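Local coordinates for protein AimR transcriptional regulator (Bacillus phage phi3T, PDB 5ZVV) that switches on transcription of the phage aimX locus as a homodimer, apparently favouring lysis until the arbitrium peptide turns it into an inactive monomer, at residues K97-L102 against V116-R121; F329-K334 against I348-K353; L365-M370 against E375-I380. All coordinates share one frame; numbering follows the deposited sequence.

Interaction 1 of 3, residues K97-L102 against V116-R121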
loop_
_atom_site.group_PDB
_atom_site.type_symbol
_atom_site.label_atom_id
_atom_site.label_comp_id
_atom_site.label_asym_id
_atom_site.label_seq_id
_atom_site.Cartn_x
_atom_site.Cartn_y
_atom_site.Cartn_z
ATOM N N LYS A 97 -1.229 -14.206 28.889
ATOM C CA LYS A 97 -1.961 -14.537 30.110
ATOM C C LYS A 97 -2.917 -13.412 30.503
ATOM O O LYS A 97 -4.095 -13.651 30.806
ATOM C CB LYS A 97 -0.979 -14.839 31.243
ATOM C CG LYS A 97 -0.169 -16.108 31.025
ATOM C CD LYS A 97 0.852 -16.314 32.132
ATOM C CE LYS A 97 1.740 -17.515 31.837
ATOM N NZ LYS A 97 2.812 -17.686 32.857
ATOM N N ILE A 98 -2.427 -12.168 30.483
ATOM C CA ILE A 98 -3.270 -11.026 30.829
ATOM C C ILE A 98 -4.413 -10.879 29.832
ATOM O O ILE A 98 -5.535 -10.521 30.207
ATOM C CB ILE A 98 -2.425 -9.740 30.916
ATOM C CG1 ILE A 98 -1.350 -9.876 31.996
ATOM C CG2 ILE A 98 -3.311 -8.538 31.208
ATOM C CD1 ILE A 98 -0.475 -8.654 32.140
ATOM N N ILE A 99 -4.153 -11.150 28.551
ATOM C CA ILE A 99 -5.216 -11.075 27.551
ATOM C C ILE A 99 -6.314 -12.083 27.866
ATOM O O ILE A 99 -7.509 -11.783 27.738
ATOM C CB ILE A 99 -4.645 -11.284 26.136
ATOM C CG1 ILE A 99 -3.830 -10.066 25.704
ATOM C CG2 ILE A 99 -5.764 -11.540 25.132
ATOM C CD1 ILE A 99 -3.237 -10.198 24.323
ATOM N N ILE A 100 -5.928 -13.288 28.292
ATOM C CA ILE A 100 -6.923 -14.281 28.696
ATOM C C ILE A 100 -7.734 -13.770 29.884
ATOM O O ILE A 100 -8.968 -13.865 29.902
ATOM C CB ILE A 100 -6.243 -15.627 29.006
ATOM C CG1 ILE A 100 -5.716 -16.261 27.715
ATOM C CG2 ILE A 100 -7.208 -16.564 29.723
ATOM C CD1 ILE A 100 -4.826 -17.462 27.942
ATOM N N ASN A 101 -7.054 -13.213 30.894
ATOM C CA ASN A 101 -7.776 -12.699 32.057
ATOM C C ASN A 101 -8.736 -11.575 31.672
ATOM O O ASN A 101 -9.849 -11.489 32.206
ATOM C CB ASN A 101 -6.793 -12.215 33.124
ATOM C CG ASN A 101 -6.040 -13.351 33.784
ATOM O OD1 ASN A 101 -6.426 -14.514 33.677
ATOM N ND2 ASN A 101 -4.960 -13.018 34.481
ATOM N N LEU A 102 -8.325 -10.705 30.747
ATOM C CA LEU A 102 -9.181 -9.596 30.333
ATOM C C LEU A 102 -10.371 -10.088 29.524
ATOM O O LEU A 102 -11.471 -9.534 29.633
ATOM C CB LEU A 102 -8.373 -8.581 29.527
ATOM C CG LEU A 102 -7.323 -7.787 30.306
ATOM C CD1 LEU A 102 -6.538 -6.886 29.371
ATOM C CD2 LEU A 102 -7.991 -6.976 31.400
ATOM N N VAL A 116 -9.139 -6.733 21.573
ATOM C CA VAL A 116 -8.305 -5.936 20.676
ATOM C C VAL A 116 -6.848 -6.368 20.780
ATOM O O VAL A 116 -6.167 -6.555 19.765
ATOM C CB VAL A 116 -8.475 -4.435 20.968
ATOM C CG1 VAL A 116 -7.496 -3.620 20.137
ATOM C CG2 VAL A 116 -9.901 -4.004 20.674
ATOM N N TYR A 117 -6.344 -6.540 22.006
ATOM C CA TYR A 117 -4.968 -6.998 22.163
ATOM C C TYR A 117 -4.803 -8.437 21.693
ATOM O O TYR A 117 -3.720 -8.816 21.230
ATOM C CB TYR A 117 -4.519 -6.850 23.615
ATOM C CG TYR A 117 -4.036 -5.455 23.937
ATOM C CD1 TYR A 117 -4.933 -4.438 24.239
ATOM C CD2 TYR A 117 -2.682 -5.150 23.921
ATOM C CE1 TYR A 117 -4.493 -3.158 24.525
ATOM C CE2 TYR A 117 -2.233 -3.874 24.205
ATOM C CZ TYR A 117 -3.142 -2.884 24.505
ATOM O OH TYR A 117 -2.693 -1.618 24.791
ATOM N N SER A 118 -5.856 -9.247 21.797
ATOM C CA SER A 118 -5.808 -10.587 21.226
ATOM C C SER A 118 -5.637 -10.525 19.714
ATOM O O SER A 118 -4.829 -11.268 19.142
ATOM C CB SER A 118 -7.072 -11.361 21.598
ATOM O OG SER A 118 -6.994 -12.700 21.148
ATOM N N LEU A 119 -6.386 -9.636 19.049
ATOM C CA LEU A 119 -6.195 -9.436 17.614
ATOM C C LEU A 119 -4.785 -8.949 17.310
ATOM O O LEU A 119 -4.149 -9.421 16.359
ATOM C CB LEU A 119 -7.225 -8.444 17.073
ATOM C CG LEU A 119 -8.695 -8.866 17.086
ATOM C CD1 LEU A 119 -9.560 -7.755 16.522
ATOM C CD2 LEU A 119 -8.889 -10.148 16.300
ATOM N N HIS A 120 -4.290 -7.998 18.105
ATOM C CA HIS A 120 -2.927 -7.496 17.954
ATOM C C HIS A 120 -1.914 -8.637 17.991
ATOM O O HIS A 120 -1.014 -8.723 17.145
ATOM C CB HIS A 120 -2.649 -6.475 19.061
ATOM C CG HIS A 120 -1.231 -6.002 19.124
ATOM N ND1 HIS A 120 -0.555 -5.519 18.025
ATOM C CD2 HIS A 120 -0.369 -5.911 20.165
ATOM C CE1 HIS A 120 0.666 -5.165 18.381
ATOM N NE2 HIS A 120 0.805 -5.392 19.674
ATOM N N ARG A 121 -2.069 -9.535 18.965
ATOM C CA ARG A 121 -1.132 -10.641 19.127
ATOM C C ARG A 121 -1.269 -11.658 18.002
ATOM O O ARG A 121 -0.266 -12.220 17.543
ATOM C CB ARG A 121 -1.347 -11.301 20.487
ATOM C CG ARG A 121 -0.889 -10.433 21.644
ATOM C CD ARG A 121 0.622 -10.313 21.638
ATOM N NE ARG A 121 1.247 -11.591 21.956
ATOM C CZ ARG A 121 2.405 -12.007 21.456
ATOM N NH1 ARG A 121 3.073 -11.251 20.597
ATOM N NH2 ARG A 121 2.889 -13.190 21.807
#
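Ile-99 reaches from helix 92-103 into the surface formed by Tyr-117, Ser-118 and Arg-121 of helix 108-124. The two helices follow each other in the chain and form an antiparallel hairpin, the building element of the TPR-like, all-helical architecture to which this family is related. Over these turns their axes come within 9.8 Å at 146°, close enough for one branched side chain to span the gap.

The apolar contacts all converge on Ile-99. With CG1 placed beside the backbone N (chi1 -72°) and the chain then extended to CD1, the long branch points straight at the partner helix, where it crosses the Tyr-117 side chain at about a right angle. CD1 lies 3.7 Å from Tyr-117 CB and 3.6 Å from Arg-121 CG. The short branch has its own partner, CG2 resting 3.8 Å from Ser-118 CB. CD1 also approaches main chain, standing 3.4 Å from Tyr-117 O. That carbonyl oxygen is not left without a donor, because Arg-121 N gives it the regular helical hydrogen bond.

The polar groups turn elsewhere. Tyr-117 contributes its CB here, while its ring leads off to stack with Phe-150 and its OH hydrogen-bonds Glu-84. Arg-121 combines both kinds of contact: its aliphatic root lies against Ile-99, and bends at chi2 and chi3 bring the guanidinium to where NE forms a salt bridge with Asp-96 of the first helix. Here a buried hydrocarbon contact and an ionic link lie side by side, and the two share one side chain, from Arg-121 CG at the isoleucine methyl to Arg-121 NE at the carboxylate OD1 of Asp-96.

Interaction 2 of 3, residues F329-K334 against I348-K353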
loop_
_atom_site.group_PDB
_atom_site.type_symbol
_atom_site.label_atom_id
_atom_site.label_comp_id
_atom_site.label_asym_id
_atom_site.label_seq_id
_atom_site.Cartn_x
_atom_site.Cartn_y
_atom_site.Cartn_z
ATOM N N PHE A 329 21.859 -5.821 0.099
ATOM C CA PHE A 329 23.145 -5.962 0.782
ATOM C C PHE A 329 23.980 -7.083 0.167
ATOM O O PHE A 329 25.187 -6.917 -0.062
ATOM C CB PHE A 329 22.932 -6.212 2.274
ATOM C CG PHE A 329 22.417 -5.018 3.017
ATOM C CD1 PHE A 329 23.278 -3.999 3.393
ATOM C CD2 PHE A 329 21.076 -4.911 3.342
ATOM C CE1 PHE A 329 22.809 -2.896 4.078
ATOM C CE2 PHE A 329 20.599 -3.806 4.026
ATOM C CZ PHE A 329 21.466 -2.799 4.395
ATOM N N TYR A 330 23.344 -8.220 -0.126
ATOM C CA TYR A 330 24.050 -9.394 -0.633
ATOM C C TYR A 330 24.804 -9.076 -1.917
ATOM O O TYR A 330 26.007 -9.345 -2.031
ATOM C CB TYR A 330 23.048 -10.532 -0.853
ATOM C CG TYR A 330 23.594 -11.755 -1.560
ATOM C CD1 TYR A 330 24.232 -12.767 -0.853
ATOM C CD2 TYR A 330 23.443 -11.911 -2.932
ATOM C CE1 TYR A 330 24.722 -13.889 -1.496
ATOM C CE2 TYR A 330 23.930 -13.029 -3.584
ATOM C CZ TYR A 330 24.568 -14.015 -2.863
ATOM O OH TYR A 330 25.051 -15.128 -3.515
ATOM N N TYR A 331 24.113 -8.493 -2.898
ATOM C CA TYR A 331 24.786 -8.129 -4.135
ATOM C C TYR A 331 25.745 -6.960 -3.950
ATOM O O TYR A 331 26.679 -6.815 -4.749
ATOM C CB TYR A 331 23.760 -7.790 -5.216
ATOM C CG TYR A 331 22.890 -8.958 -5.626
ATOM C CD1 TYR A 331 23.301 -9.839 -6.619
ATOM C CD2 TYR A 331 21.663 -9.179 -5.018
ATOM C CE1 TYR A 331 22.510 -10.907 -6.996
ATOM C CE2 TYR A 331 20.864 -10.247 -5.388
ATOM C CZ TYR A 331 21.293 -11.107 -6.377
ATOM O OH TYR A 331 20.503 -12.169 -6.752
ATOM N N TYR A 332 25.558 -6.134 -2.915
ATOM C CA TYR A 332 26.581 -5.137 -2.608
ATOM C C TYR A 332 27.893 -5.806 -2.208
ATOM O O TYR A 332 28.970 -5.415 -2.672
ATOM C CB TYR A 332 26.100 -4.189 -1.508
ATOM C CG TYR A 332 27.171 -3.229 -1.037
ATOM C CD1 TYR A 332 27.665 -2.242 -1.881
ATOM C CD2 TYR A 332 27.690 -3.311 0.248
ATOM C CE1 TYR A 332 28.647 -1.366 -1.459
ATOM C CE2 TYR A 332 28.672 -2.435 0.680
ATOM C CZ TYR A 332 29.146 -1.467 -0.178
ATOM O OH TYR A 332 30.121 -0.594 0.245
ATOM N N TYR A 333 27.822 -6.831 -1.353
ATOM C CA TYR A 333 29.037 -7.536 -0.944
ATOM C C TYR A 333 29.638 -8.326 -2.101
ATOM O O TYR A 333 30.866 -8.340 -2.284
ATOM C CB TYR A 333 28.734 -8.456 0.236
ATOM C CG TYR A 333 28.118 -7.734 1.410
ATOM C CD1 TYR A 333 28.640 -6.529 1.860
ATOM C CD2 TYR A 333 27.003 -8.249 2.059
ATOM C CE1 TYR A 333 28.076 -5.862 2.930
ATOM C CE2 TYR A 333 26.433 -7.590 3.130
ATOM C CZ TYR A 333 26.975 -6.396 3.559
ATOM O OH TYR A 333 26.408 -5.740 4.624
ATOM N N LYS A 334 28.790 -8.997 -2.887
ATOM C CA LYS A 334 29.275 -9.671 -4.087
ATOM C C LYS A 334 29.994 -8.693 -5.007
ATOM O O LYS A 334 30.992 -9.048 -5.640
ATOM C CB LYS A 334 28.117 -10.342 -4.825
ATOM C CG LYS A 334 27.416 -11.430 -4.034
ATOM C CD LYS A 334 28.129 -12.760 -4.155
ATOM C CE LYS A 334 28.017 -13.313 -5.566
ATOM N NZ LYS A 334 28.653 -14.651 -5.682
ATOM N N ILE A 348 21.316 -2.251 -6.416
ATOM C CA ILE A 348 20.436 -1.095 -6.554
ATOM C C ILE A 348 19.009 -1.540 -6.838
ATOM O O ILE A 348 18.053 -1.023 -6.247
ATOM C CB ILE A 348 20.961 -0.150 -7.652
ATOM C CG1 ILE A 348 22.257 0.523 -7.203
ATOM C CG2 ILE A 348 19.912 0.899 -8.006
ATOM C CD1 ILE A 348 22.948 1.298 -8.294
ATOM N N ARG A 349 18.840 -2.514 -7.737
ATOM C CA ARG A 349 17.494 -2.954 -8.094
ATOM C C ARG A 349 16.775 -3.567 -6.898
ATOM O O ARG A 349 15.559 -3.396 -6.741
ATOM C CB ARG A 349 17.552 -3.946 -9.255
ATOM C CG ARG A 349 17.952 -3.307 -10.575
ATOM C CD ARG A 349 18.021 -4.323 -11.705
ATOM N NE ARG A 349 18.463 -3.702 -12.951
ATOM C CZ ARG A 349 17.649 -3.124 -13.828
ATOM N NH1 ARG A 349 16.341 -3.089 -13.601
ATOM N NH2 ARG A 349 18.140 -2.580 -14.934
ATOM N N TYR A 350 17.507 -4.267 -6.033
ATOM C CA TYR A 350 16.852 -4.872 -4.877
ATOM C C TYR A 350 16.562 -3.847 -3.786
ATOM O O TYR A 350 15.527 -3.933 -3.116
ATOM C CB TYR A 350 17.694 -6.028 -4.343
ATOM C CG TYR A 350 17.493 -7.297 -5.135
ATOM C CD1 TYR A 350 16.295 -7.997 -5.064
ATOM C CD2 TYR A 350 18.492 -7.792 -5.964
ATOM C CE1 TYR A 350 16.099 -9.154 -5.791
ATOM C CE2 TYR A 350 18.305 -8.948 -6.695
ATOM C CZ TYR A 350 17.105 -9.628 -6.603
ATOM O OH TYR A 350 16.911 -10.786 -7.327
ATOM N N PHE A 351 17.449 -2.869 -3.594
ATOM C CA PHE A 351 17.129 -1.770 -2.687
ATOM C C PHE A 351 15.927 -0.975 -3.180
ATOM O O PHE A 351 15.146 -0.460 -2.370
ATOM C CB PHE A 351 18.341 -0.853 -2.515
ATOM C CG PHE A 351 19.338 -1.355 -1.514
ATOM C CD1 PHE A 351 18.924 -1.759 -0.255
ATOM C CD2 PHE A 351 20.684 -1.431 -1.830
ATOM C CE1 PHE A 351 19.838 -2.226 0.671
ATOM C CE2 PHE A 351 21.602 -1.898 -0.908
ATOM C CZ PHE A 351 21.177 -2.296 0.345
ATOM N N LYS A 352 15.761 -0.862 -4.500
ATOM C CA LYS A 352 14.577 -0.208 -5.048
ATOM C C LYS A 352 13.328 -1.042 -4.803
ATOM O O LYS A 352 12.289 -0.515 -4.388
ATOM C CB LYS A 352 14.762 0.046 -6.542
ATOM C CG LYS A 352 15.675 1.209 -6.868
ATOM C CD LYS A 352 14.977 2.534 -6.630
ATOM C CE LYS A 352 15.761 3.671 -7.254
ATOM N NZ LYS A 352 15.033 4.968 -7.186
ATOM N N LYS A 353 13.411 -2.353 -5.059
ATOM C CA LYS A 353 12.247 -3.215 -4.876
ATOM C C LYS A 353 11.797 -3.260 -3.422
ATOM O O LYS A 353 10.607 -3.454 -3.149
ATOM C CB LYS A 353 12.548 -4.627 -5.376
ATOM C CG LYS A 353 12.531 -4.776 -6.888
ATOM C CD LYS A 353 12.722 -6.232 -7.283
ATOM C CE LYS A 353 12.715 -6.416 -8.791
ATOM N NZ LYS A 353 12.914 -7.846 -9.166
#
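Phe-351 drives the edge of its ring into the face of Phe-329, a centred T-shaped aromatic pair between two neighbouring helices. Helices 324-338 and 341-353 form a helical hairpin within the TPR-like C-terminal part of the chain, and across these turns they meet almost wholly through aromatic rings, with no hydrogen bond between them. The planes stand at 83° and the centroids are 5.0 Å apart. Phe-351 CZ is poised 3.8 Å above the Phe-329 plane, over the ring centre, so that the partly positive C-H rim of one ring meets the pi cloud of the other. Phe-359 also meets the Phe-329 ring.

A second pair, Tyr-331 with Tyr-350, is turned quite differently. Here the planes are almost parallel, 6° apart, but slid so far past each other that the rings barely overlap. One face of Tyr-331 is occupied from within its own helix, Tyr-330 CD2 sitting 3.8 Å above its centre. Beyond the rings, Ile-348 and Arg-349 pack on Leu-379 of the second subunit, which places helix 341-353 at the dimer interface. Phe-351 also touches main chain: its CZ comes within 3.6 Å of Phe-329 N.

Interaction 3 of 3, residues L365-M370 against E375-I380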
loop_
_atom_site.group_PDB
_atom_site.type_symbol
_atom_site.label_atom_id
_atom_site.label_comp_id
_atom_site.label_asym_id
_atom_site.label_seq_id
_atom_site.Cartn_x
_atom_site.Cartn_y
_atom_site.Cartn_z
ATOM N N LEU A 365 27.518 4.962 -3.803
ATOM C CA LEU A 365 28.827 5.453 -3.382
ATOM C C LEU A 365 29.945 4.654 -4.037
ATOM O O LEU A 365 30.926 5.226 -4.529
ATOM C CB LEU A 365 28.960 5.391 -1.859
ATOM C CG LEU A 365 28.196 6.416 -1.017
ATOM C CD1 LEU A 365 28.267 6.048 0.458
ATOM C CD2 LEU A 365 28.734 7.822 -1.246
ATOM N N GLN A 366 29.801 3.328 -4.075
ATOM C CA GLN A 366 30.822 2.507 -4.709
ATOM C C GLN A 366 30.887 2.781 -6.205
ATOM O O GLN A 366 31.976 2.823 -6.787
ATOM C CB GLN A 366 30.555 1.029 -4.431
ATOM C CG GLN A 366 31.749 0.138 -4.696
ATOM C CD GLN A 366 32.951 0.499 -3.846
ATOM O OE1 GLN A 366 32.811 0.981 -2.722
ATOM N NE2 GLN A 366 34.144 0.272 -4.385
ATOM N N LEU A 367 29.732 2.989 -6.841
ATOM C CA LEU A 367 29.739 3.421 -8.234
ATOM C C LEU A 367 30.384 4.791 -8.379
ATOM O O LEU A 367 31.007 5.078 -9.407
ATOM C CB LEU A 367 28.316 3.437 -8.792
ATOM C CG LEU A 367 27.653 2.077 -9.028
ATOM C CD1 LEU A 367 26.229 2.251 -9.531
ATOM C CD2 LEU A 367 28.465 1.245 -10.009
ATOM N N GLU A 368 30.264 5.641 -7.354
ATOM C CA GLU A 368 30.863 6.969 -7.417
ATOM C C GLU A 368 32.383 6.893 -7.358
ATOM O O GLU A 368 33.074 7.639 -8.060
ATOM C CB GLU A 368 30.327 7.845 -6.285
ATOM C CG GLU A 368 30.859 9.267 -6.309
ATOM C CD GLU A 368 30.338 10.106 -5.162
ATOM O OE1 GLU A 368 30.900 11.195 -4.917
ATOM O OE2 GLU A 368 29.366 9.679 -4.505
ATOM N N ARG A 369 32.921 6.001 -6.520
ATOM C CA ARG A 369 34.367 5.813 -6.472
ATOM C C ARG A 369 34.910 5.300 -7.799
ATOM O O ARG A 369 36.041 5.628 -8.174
ATOM C CB ARG A 369 34.743 4.839 -5.354
ATOM C CG ARG A 369 34.319 5.248 -3.951
ATOM C CD ARG A 369 34.827 4.222 -2.943
ATOM N NE ARG A 369 34.315 4.435 -1.592
ATOM C CZ ARG A 369 34.588 3.639 -0.561
ATOM N NH1 ARG A 369 35.368 2.580 -0.730
ATOM N NH2 ARG A 369 34.084 3.900 0.637
HETATM N N MSE A 370 34.126 4.503 -8.518
HETATM C CA MSE A 370 34.590 3.878 -9.751
HETATM C C MSE A 370 34.437 4.805 -10.952
HETATM O O MSE A 370 34.640 4.393 -12.094
HETATM C CB MSE A 370 33.838 2.569 -9.996
HETATM C CG MSE A 370 33.943 1.578 -8.845
HETATM SE SE MSE A 370 32.764 0.036 -9.051
HETATM C CE MSE A 370 33.750 -0.924 -10.439
ATOM N N GLU A 375 25.737 12.979 -11.109
ATOM C CA GLU A 375 24.372 13.451 -11.316
ATOM C C GLU A 375 23.433 12.296 -11.647
ATOM O O GLU A 375 22.312 12.228 -11.126
ATOM C CB GLU A 375 24.347 14.511 -12.418
ATOM C CG GLU A 375 24.863 15.868 -11.967
ATOM C CD GLU A 375 25.065 16.830 -13.119
ATOM O OE1 GLU A 375 25.714 16.439 -14.113
ATOM O OE2 GLU A 375 24.570 17.973 -13.034
ATOM N N LEU A 376 23.877 11.375 -12.507
ATOM C CA LEU A 376 23.087 10.177 -12.775
ATOM C C LEU A 376 22.893 9.356 -11.508
ATOM O O LEU A 376 21.800 8.834 -11.260
ATOM C CB LEU A 376 23.753 9.337 -13.864
ATOM C CG LEU A 376 23.889 9.999 -15.236
ATOM C CD1 LEU A 376 24.344 8.992 -16.280
ATOM C CD2 LEU A 376 22.579 10.651 -15.649
ATOM N N LEU A 377 23.940 9.242 -10.686
ATOM C CA LEU A 377 23.815 8.525 -9.422
ATOM C C LEU A 377 22.812 9.204 -8.500
ATOM O O LEU A 377 22.021 8.532 -7.828
ATOM C CB LEU A 377 25.179 8.416 -8.744
ATOM C CG LEU A 377 26.256 7.647 -9.508
ATOM C CD1 LEU A 377 27.562 7.664 -8.737
ATOM C CD2 LEU A 377 25.811 6.219 -9.784
ATOM N N ASN A 378 22.827 10.540 -8.456
ATOM C CA ASN A 378 21.857 11.264 -7.642
ATOM C C ASN A 378 20.438 11.066 -8.153
ATOM O O ASN A 378 19.491 11.052 -7.358
ATOM C CB ASN A 378 22.205 12.752 -7.603
ATOM C CG ASN A 378 23.411 13.044 -6.732
ATOM O OD1 ASN A 378 23.656 12.357 -5.740
ATOM N ND2 ASN A 378 24.172 14.071 -7.098
ATOM N N LEU A 379 20.268 10.915 -9.468
ATOM C CA LEU A 379 18.943 10.608 -9.997
ATOM C C LEU A 379 18.516 9.188 -9.646
ATOM O O LEU A 379 17.325 8.935 -9.432
ATOM C CB LEU A 379 18.918 10.816 -11.510
ATOM C CG LEU A 379 19.133 12.249 -12.004
ATOM C CD1 LEU A 379 19.214 12.279 -13.523
ATOM C CD2 LEU A 379 18.029 13.169 -11.503
ATOM N N ILE A 380 19.467 8.253 -9.578
ATOM C CA ILE A 380 19.134 6.878 -9.217
ATOM C C ILE A 380 18.697 6.788 -7.760
ATOM O O ILE A 380 17.802 6.005 -7.422
ATOM C CB ILE A 380 20.328 5.948 -9.506
ATOM C CG1 ILE A 380 20.652 5.936 -10.999
ATOM C CG2 ILE A 380 20.041 4.529 -9.027
ATOM C CD1 ILE A 380 21.946 5.230 -11.333
#
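The forked end of Leu-377 lies against the backbone and side-chain roots of Leu-367 and Glu-368, and this is where the contact is tight. One methyl, CD1, presses on main chain, 3.6 Å from Glu-368 CA and the same distance from Glu-368 N; it also lies 3.7 Å from Glu-368 CB. The other, CD2, rests against leucine, 3.9 Å from Leu-367 CB and 4.0 Å from Leu-367 CD1. With CG beside the backbone N of Leu-377 (chi1 -62°), the side chain is brought toward the partner helix, and both methyls then touch it; the two leucine side chains meet at a slant.

The other side is looser. Glu-368 offers only its root to the leucine: CG is anti to the backbone N (chi1 -178°) and the chain runs on extended, carrying the carboxylate beyond the hydrocarbon contact at its partly exposed margin. Asn-378 is exposed and makes no contact with 365-370. No hydrogen bond crosses between the segments, so the join is wholly one of van der Waals contact.

This is the last helical hairpin of the chain, made by helices 361-369 and 374-380 joined by a short turn, in which Asp-373 OD1 accepts a bond from Glu-375 N. Leu-364 extends the apolar floor under Leu-377 and Ile-380, and Leu-367 packs on Ile-348 of helix 341-353. Helix 374-380 also meets the second subunit, where Leu-376 and Ile-380 each touch their own counterparts and Leu-379 packs on Tyr-345 of that subunit.

The three contacts join consecutive helices in series along one chain, but they serve two regions. Interaction 1 stands apart, its centre about 39 Å from that of interaction 2 and about 49 Å from that of interaction 3, on the opposite side of the chain's centre from the latter. Interactions 2 and 3 lie about 14 Å apart, centre to centre, and touch directly: Ile-348 CD1 meets Leu-367 CD1 at 3.6 Å, and Lys-352 NZ makes a weak hydrogen bond to Ile-380 O. Both reach the second subunit, so these two hairpins form part of the dimer, the active state that the arbitrium peptide dissolves.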